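Local structure of enoyl-CoA hydratase/isomerase family protein (Mycobacterium tuberculosis, 4FN7) at residues Asn40-Asp45 with Leu90-Pro95; Thr8-Ile13 with Arg187-Ala192. The protein probably hydrates the double bond of enoyl-CoA thioesters, as a member of the crotonase (enoyl-CoA hydratase/isomerase) family. All blocks are in the same frame, centred on the assembly; numbering follows the deposited sequence. Where two conformers were deposited one is given.

Contact 1: Asn40-Asp45 with Leu90-Pro95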
loop_
_atom_site.group_PDB
_atom_site.type_symbol
_atom_site.label_atom_id
_atom_site.label_comp_id
_atom_site.label_asym_id
_atom_site.label_seq_id
_atom_site.Cartn_x
_atom_site.Cartn_y
_atom_site.Cartn_z
ATOM N N ASN A 40 -3.364 8.307 -33.119
ATOM C CA ASN A 40 -4.667 8.134 -33.764
ATOM C C ASN A 40 -5.807 8.341 -32.776
ATOM O O ASN A 40 -6.806 8.995 -33.086
ATOM C CB ASN A 40 -4.817 6.748 -34.398
ATOM C CG ASN A 40 -3.916 6.538 -35.590
ATOM O OD1 ASN A 40 -3.433 7.489 -36.198
ATOM N ND2 ASN A 40 -3.683 5.274 -35.930
ATOM N N ALA A 41 -5.662 7.752 -31.594
ATOM C CA ALA A 41 -6.667 7.886 -30.554
ATOM C C ALA A 41 -6.830 9.343 -30.152
ATOM O O ALA A 41 -7.946 9.802 -29.892
ATOM C CB ALA A 41 -6.301 7.037 -29.343
ATOM N N ASP A 42 -5.719 10.071 -30.096
ATOM C CA ASP A 42 -5.761 11.506 -29.823
ATOM C C ASP A 42 -6.561 12.241 -30.897
ATOM O O ASP A 42 -7.436 13.058 -30.591
ATOM C CB ASP A 42 -4.351 12.105 -29.754
ATOM C CG ASP A 42 -3.584 11.702 -28.500
ATOM O OD1 ASP A 42 -4.177 11.139 -27.555
ATOM O OD2 ASP A 42 -2.369 11.989 -28.454
ATOM N N ARG A 43 -6.245 11.960 -32.157
ATOM C CA ARG A 43 -6.915 12.629 -33.260
ATOM C C ARG A 43 -8.403 12.291 -33.290
ATOM O O ARG A 43 -9.241 13.148 -33.583
ATOM C CB ARG A 43 -6.232 12.275 -34.585
ATOM C CG ARG A 43 -4.874 12.963 -34.763
ATOM C CD ARG A 43 -4.213 12.711 -36.127
ATOM N NE ARG A 43 -3.564 11.406 -36.231
ATOM C CZ ARG A 43 -2.271 11.163 -36.015
ATOM N NH1 ARG A 43 -1.438 12.128 -35.652
ATOM N NH2 ARG A 43 -1.811 9.929 -36.151
ATOM N N ASP A 44 -8.735 11.042 -32.982
ATOM C CA ASP A 44 -10.127 10.605 -33.006
ATOM C C ASP A 44 -10.889 11.052 -31.755
ATOM O O ASP A 44 -12.116 10.955 -31.708
ATOM C CB ASP A 44 -10.225 9.087 -33.185
ATOM C CG ASP A 44 -9.922 8.637 -34.602
ATOM O OD1 ASP A 44 -9.919 9.481 -35.524
ATOM O OD2 ASP A 44 -9.703 7.425 -34.804
ATOM N N ASP A 45 -10.162 11.548 -30.755
ATOM C CA ASP A 45 -10.766 12.057 -29.520
ATOM C C ASP A 45 -11.708 11.033 -28.879
ATOM O O ASP A 45 -12.849 11.335 -28.534
ATOM C CB ASP A 45 -11.483 13.387 -29.785
ATOM C CG ASP A 45 -11.840 14.129 -28.509
ATOM O OD1 ASP A 45 -11.218 13.865 -27.461
ATOM O OD2 ASP A 45 -12.743 14.998 -28.556
ATOM N N LEU A 90 0.045 6.856 -18.298
ATOM C CA LEU A 90 -0.348 7.179 -16.928
ATOM C C LEU A 90 -0.963 8.570 -16.835
ATOM O O LEU A 90 -1.756 8.839 -15.938
ATOM C CB LEU A 90 0.854 7.088 -15.987
ATOM C CG LEU A 90 1.215 5.680 -15.493
ATOM C CD1 LEU A 90 2.581 5.677 -14.815
ATOM C CD2 LEU A 90 0.152 5.110 -14.565
ATOM N N SER A 91 -0.592 9.450 -17.764
ATOM C CA SER A 91 -1.126 10.806 -17.743
ATOM C C SER A 91 -2.235 11.002 -18.775
ATOM O O SER A 91 -2.755 12.108 -18.938
ATOM C CB SER A 91 -0.005 11.823 -17.958
ATOM O OG SER A 91 0.595 11.651 -19.225
ATOM N N TYR A 92 -2.616 9.924 -19.449
ATOM C CA TYR A 92 -3.568 10.014 -20.553
ATOM C C TYR A 92 -4.909 10.581 -20.088
ATOM O O TYR A 92 -5.433 10.160 -19.067
ATOM C CB TYR A 92 -3.743 8.641 -21.215
ATOM C CG TYR A 92 -4.256 8.756 -22.625
ATOM C CD1 TYR A 92 -3.439 9.251 -23.634
ATOM C CD2 TYR A 92 -5.561 8.411 -22.946
ATOM C CE1 TYR A 92 -3.906 9.392 -24.927
ATOM C CE2 TYR A 92 -6.033 8.546 -24.240
ATOM C CZ TYR A 92 -5.201 9.036 -25.221
ATOM O OH TYR A 92 -5.682 9.179 -26.503
ATOM N N PRO A 93 -5.471 11.543 -20.845
ATOM C CA PRO A 93 -6.679 12.218 -20.347
ATOM C C PRO A 93 -7.972 11.403 -20.464
ATOM O O PRO A 93 -9.016 11.880 -20.019
ATOM C CB PRO A 93 -6.756 13.486 -21.207
ATOM C CG PRO A 93 -6.031 13.145 -22.435
ATOM C CD PRO A 93 -4.935 12.186 -22.056
ATOM N N LYS A 94 -7.909 10.213 -21.054
ATOM C CA LYS A 94 -9.066 9.335 -21.147
ATOM C C LYS A 94 -8.777 8.061 -20.372
ATOM O O LYS A 94 -7.609 7.688 -20.207
ATOM C CB LYS A 94 -9.339 8.960 -22.604
ATOM C CG LYS A 94 -9.258 10.116 -23.579
ATOM C CD LYS A 94 -10.366 11.146 -23.365
ATOM C CE LYS A 94 -10.215 12.330 -24.313
ATOM N NZ LYS A 94 -10.235 11.906 -25.737
ATOM N N PRO A 95 -9.829 7.370 -19.908
ATOM C CA PRO A 95 -9.562 6.094 -19.240
ATOM C C PRO A 95 -8.836 5.117 -20.166
ATOM O O PRO A 95 -9.127 5.050 -21.368
ATOM C CB PRO A 95 -10.960 5.577 -18.907
ATOM C CG PRO A 95 -11.794 6.819 -18.772
ATOM C CD PRO A 95 -11.252 7.750 -19.831
HETATM O O HOH W 1 -8.135 10.494 -27.035
#

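Contact 2: Thr8-Ile13 with Arg187-Ala192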
loop_
_atom_site.group_PDB
_atom_site.type_symbol
_atom_site.label_atom_id
_atom_site.label_comp_id
_atom_site.label_asym_id
_atom_site.label_seq_id
_atom_site.Cartn_x
_atom_site.Cartn_y
_atom_site.Cartn_z
ATOM N N THR A 8 -8.121 0.361 -34.008
ATOM C CA THR A 8 -9.503 0.254 -34.450
ATOM C C THR A 8 -10.387 1.098 -33.553
ATOM O O THR A 8 -10.429 0.897 -32.343
ATOM C CB THR A 8 -9.990 -1.201 -34.386
ATOM O OG1 THR A 8 -9.029 -2.056 -35.017
ATOM C CG2 THR A 8 -11.336 -1.345 -35.077
ATOM N N ARG A 9 -11.087 2.054 -34.144
ATOM C CA ARG A 9 -12.065 2.816 -33.383
ATOM C C ARG A 9 -13.411 2.101 -33.416
ATOM O O ARG A 9 -13.908 1.741 -34.483
ATOM C CB ARG A 9 -12.196 4.247 -33.913
ATOM C CG ARG A 9 -13.239 5.067 -33.157
ATOM C CD ARG A 9 -13.120 6.562 -33.419
ATOM N NE ARG A 9 -13.306 6.904 -34.825
ATOM C CZ ARG A 9 -13.527 8.136 -35.273
ATOM N NH1 ARG A 9 -13.600 9.151 -34.420
ATOM N NH2 ARG A 9 -13.684 8.357 -36.571
ATOM N N LYS A 10 -13.981 1.876 -32.237
ATOM C CA LYS A 10 -15.306 1.281 -32.108
ATOM C C LYS A 10 -16.143 2.180 -31.216
ATOM O O LYS A 10 -15.969 2.186 -29.996
ATOM C CB LYS A 10 -15.226 -0.103 -31.464
ATOM C CG LYS A 10 -14.218 -1.055 -32.077
ATOM C CD LYS A 10 -14.200 -2.357 -31.289
ATOM C CE LYS A 10 -13.140 -3.315 -31.797
ATOM N NZ LYS A 10 -13.110 -4.557 -30.978
ATOM N N ASP A 11 -17.055 2.930 -31.827
ATOM C CA ASP A 11 -17.878 3.904 -31.112
ATOM C C ASP A 11 -17.083 4.744 -30.110
ATOM O O ASP A 11 -16.240 5.555 -30.498
ATOM C CB ASP A 11 -19.089 3.234 -30.443
ATOM C CG ASP A 11 -18.716 1.993 -29.651
ATOM O OD1 ASP A 11 -18.581 0.916 -30.269
ATOM O OD2 ASP A 11 -18.566 2.089 -28.413
ATOM N N SER A 12 -17.347 4.549 -28.826
ATOM C CA SER A 12 -16.757 5.406 -27.806
ATOM C C SER A 12 -15.310 5.053 -27.467
ATOM O O SER A 12 -14.677 5.754 -26.680
ATOM C CB SER A 12 -17.607 5.391 -26.531
ATOM O OG SER A 12 -17.645 4.092 -25.959
ATOM N N ILE A 13 -14.781 3.976 -28.042
ATOM C CA ILE A 13 -13.441 3.538 -27.664
ATOM C C ILE A 13 -12.517 3.287 -28.849
ATOM O O ILE A 13 -12.960 3.137 -29.988
ATOM C CB ILE A 13 -13.484 2.271 -26.769
ATOM C CG1 ILE A 13 -13.924 1.044 -27.573
ATOM C CG2 ILE A 13 -14.382 2.510 -25.563
ATOM C CD1 ILE A 13 -13.873 -0.255 -26.785
ATOM N N ARG A 187 -14.373 -8.060 -22.028
ATOM C CA ARG A 187 -14.589 -7.450 -20.725
ATOM C C ARG A 187 -13.831 -6.123 -20.617
ATOM O O ARG A 187 -14.356 -5.142 -20.093
ATOM C CB ARG A 187 -14.194 -8.408 -19.604
ATOM C CG ARG A 187 -14.266 -7.803 -18.228
ATOM C CD ARG A 187 -15.658 -7.287 -17.874
ATOM N NE ARG A 187 -15.550 -6.485 -16.667
ATOM C CZ ARG A 187 -16.208 -5.358 -16.434
ATOM N NH1 ARG A 187 -17.078 -4.888 -17.319
ATOM N NH2 ARG A 187 -15.998 -4.705 -15.300
ATOM N N ALA A 188 -12.600 -6.089 -21.119
ATOM C CA ALA A 188 -11.840 -4.842 -21.161
ATOM C C ALA A 188 -12.593 -3.765 -21.949
ATOM O O ALA A 188 -12.652 -2.611 -21.525
ATOM C CB ALA A 188 -10.446 -5.069 -21.755
ATOM N N GLU A 189 -13.169 -4.145 -23.087
ATOM C CA GLU A 189 -13.916 -3.199 -23.904
ATOM C C GLU A 189 -15.184 -2.725 -23.201
ATOM O O GLU A 189 -15.527 -1.544 -23.263
ATOM C CB GLU A 189 -14.226 -3.809 -25.274
ATOM C CG GLU A 189 -12.982 -3.954 -26.134
ATOM C CD GLU A 189 -13.176 -4.865 -27.325
ATOM O OE1 GLU A 189 -14.198 -5.582 -27.366
ATOM O OE2 GLU A 189 -12.296 -4.867 -28.215
ATOM N N GLU A 190 -15.864 -3.644 -22.522
ATOM C CA GLU A 190 -17.054 -3.302 -21.748
ATOM C C GLU A 190 -16.698 -2.289 -20.657
ATOM O O GLU A 190 -17.391 -1.287 -20.469
ATOM C CB GLU A 190 -17.668 -4.561 -21.128
ATOM C CG GLU A 190 -18.978 -4.328 -20.400
ATOM C CD GLU A 190 -19.566 -5.610 -19.843
ATOM O OE1 GLU A 190 -18.854 -6.325 -19.107
ATOM O OE2 GLU A 190 -20.739 -5.912 -20.148
ATOM N N ALA A 191 -15.606 -2.552 -19.944
ATOM C CA ALA A 191 -15.165 -1.666 -18.877
ATOM C C ALA A 191 -14.800 -0.293 -19.441
ATOM O O ALA A 191 -15.176 0.734 -18.875
ATOM C CB ALA A 191 -13.984 -2.278 -18.129
ATOM N N ALA A 192 -14.071 -0.280 -20.555
ATOM C CA ALA A 192 -13.709 0.972 -21.210
ATOM C C ALA A 192 -14.953 1.791 -21.582
ATOM O O ALA A 192 -14.993 3.001 -21.350
ATOM C CB ALA A 192 -12.853 0.704 -22.432
HETATM O O HOH W 2 -11.555 -6.560 -30.243
#

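Contact 1: Asn40-Asp45 with Leu90-Pro95
The C-terminal end of helix 28-44, closed by a Schellman motif at D45, meets the connection that leads from helix 73-90 into strand 96-100, and Y92 and K94 make the contact from that connection. Y92 reaches over with its phenol end. Its OH donates to D42 OD1 at 2.7 Å and meets that oxygen nearly along the C-O axis. The D42 carboxylate lies at the edge of the ring, close to its plane, and the two planes are 13° apart, nearly coplanar. With CG anti to the backbone N (chi1 -158°), the ring swings out from the loop toward the helix. The methyl of A41 rests against the same hydroxyl, CB to OH 3.6 Å, and P93 CD lies above one face of the ring, displaced toward its rim. In the crotonase fold of this chain the loop enters the central sheet right after this point: P95 pairs by backbone hydrogen bonds with L49 of the neighbouring strand 48-52, and A41 and Y92 both touch L49. K94 reaches the residue that ends the helix, D45, two bends in its chain carrying NZ to the carboxylate. The salt bridge from K94 NZ to D45 OD1 is 2.8 Å long and arrives on the anti side of the carboxylate, 23° out of its plane. A water joins the two grips, donating to A41 O at 2.9 Å and to Y92 OH at 2.8 Å while accepting from K94 NZ at 2.8 Å. The tyrosine hydroxyl therefore gives one bond and receives another. D42 OD2 has its own salt bridge to R88, and K94 NZ also donates to V46 O, just past the helix end.

Contact 2: Thr8-Ile13 with Arg187-Ala192
K10 leaves its strand with CG anti to the carbonyl carbon (chi1 -50°) and runs fully extended from there, while E189 starts from its helix in the same sense (chi1 -70°) and is also extended, which lets their charged ends meet between the hairpin and helix 184-195; both side chains touch V15. K10 NZ donates to E189 OE2 at 2.9 Å in a salt bridge, coming from above the carboxylate plane, 43° out of it. This holds for the E189 conformer given here, one of two deposited. In it a water closes the pair into a small triangle: it accepts from K10 NZ at 2.6 Å and donates to E189 OE2 at 2.7 Å. I13 carries the apolar part of the contact. Its CD1 lies on the aliphatic part of E189, 3.9 Å from CG, with the two side chains about at right angles, and its CG2 packs on the methyl of A192, again 3.9 Å from CB. K10 and I13 can serve the same helix because they are the ends of a type II' turn, the tight reversal of the beta hairpin between strands 5-10 and 13-18; K10 N to I13 O and I13 N to K10 O are both bonded. At the tip of that turn D11 makes a further salt bridge, to R193 one residue beyond the helix segment. I13 and A192 also share A48 and V50 of strand 48-52 as neighbours. The ion pair joins partly exposed residues, and its bridging water would probably screen the charges in part, whereas I13 adds ordinary van der Waals contact.

In the fold
From the N terminus, the chain first forms the hairpin of strands 5-10 and 13-18, whose turn is one half of contact 2. Helix 28-44 follows and ends in the first segment of contact 1; strand 48-52 and helices 64-69 and 73-90 then lead to residues 90-95, closing a loop of 44 residues. Only much later does helix 184-195 come back to the hairpin, so contact 2 closes a loop of 173 residues that holds contact 1 entirely, without crossing. Contact 1 ties helix 28-44 to the entry of strand 96-100; contact 2 ties the hairpin at the edge of this chain's sheet to helix 184-195. Their centres lie 13 Å apart, and R9 packs against D44 between them.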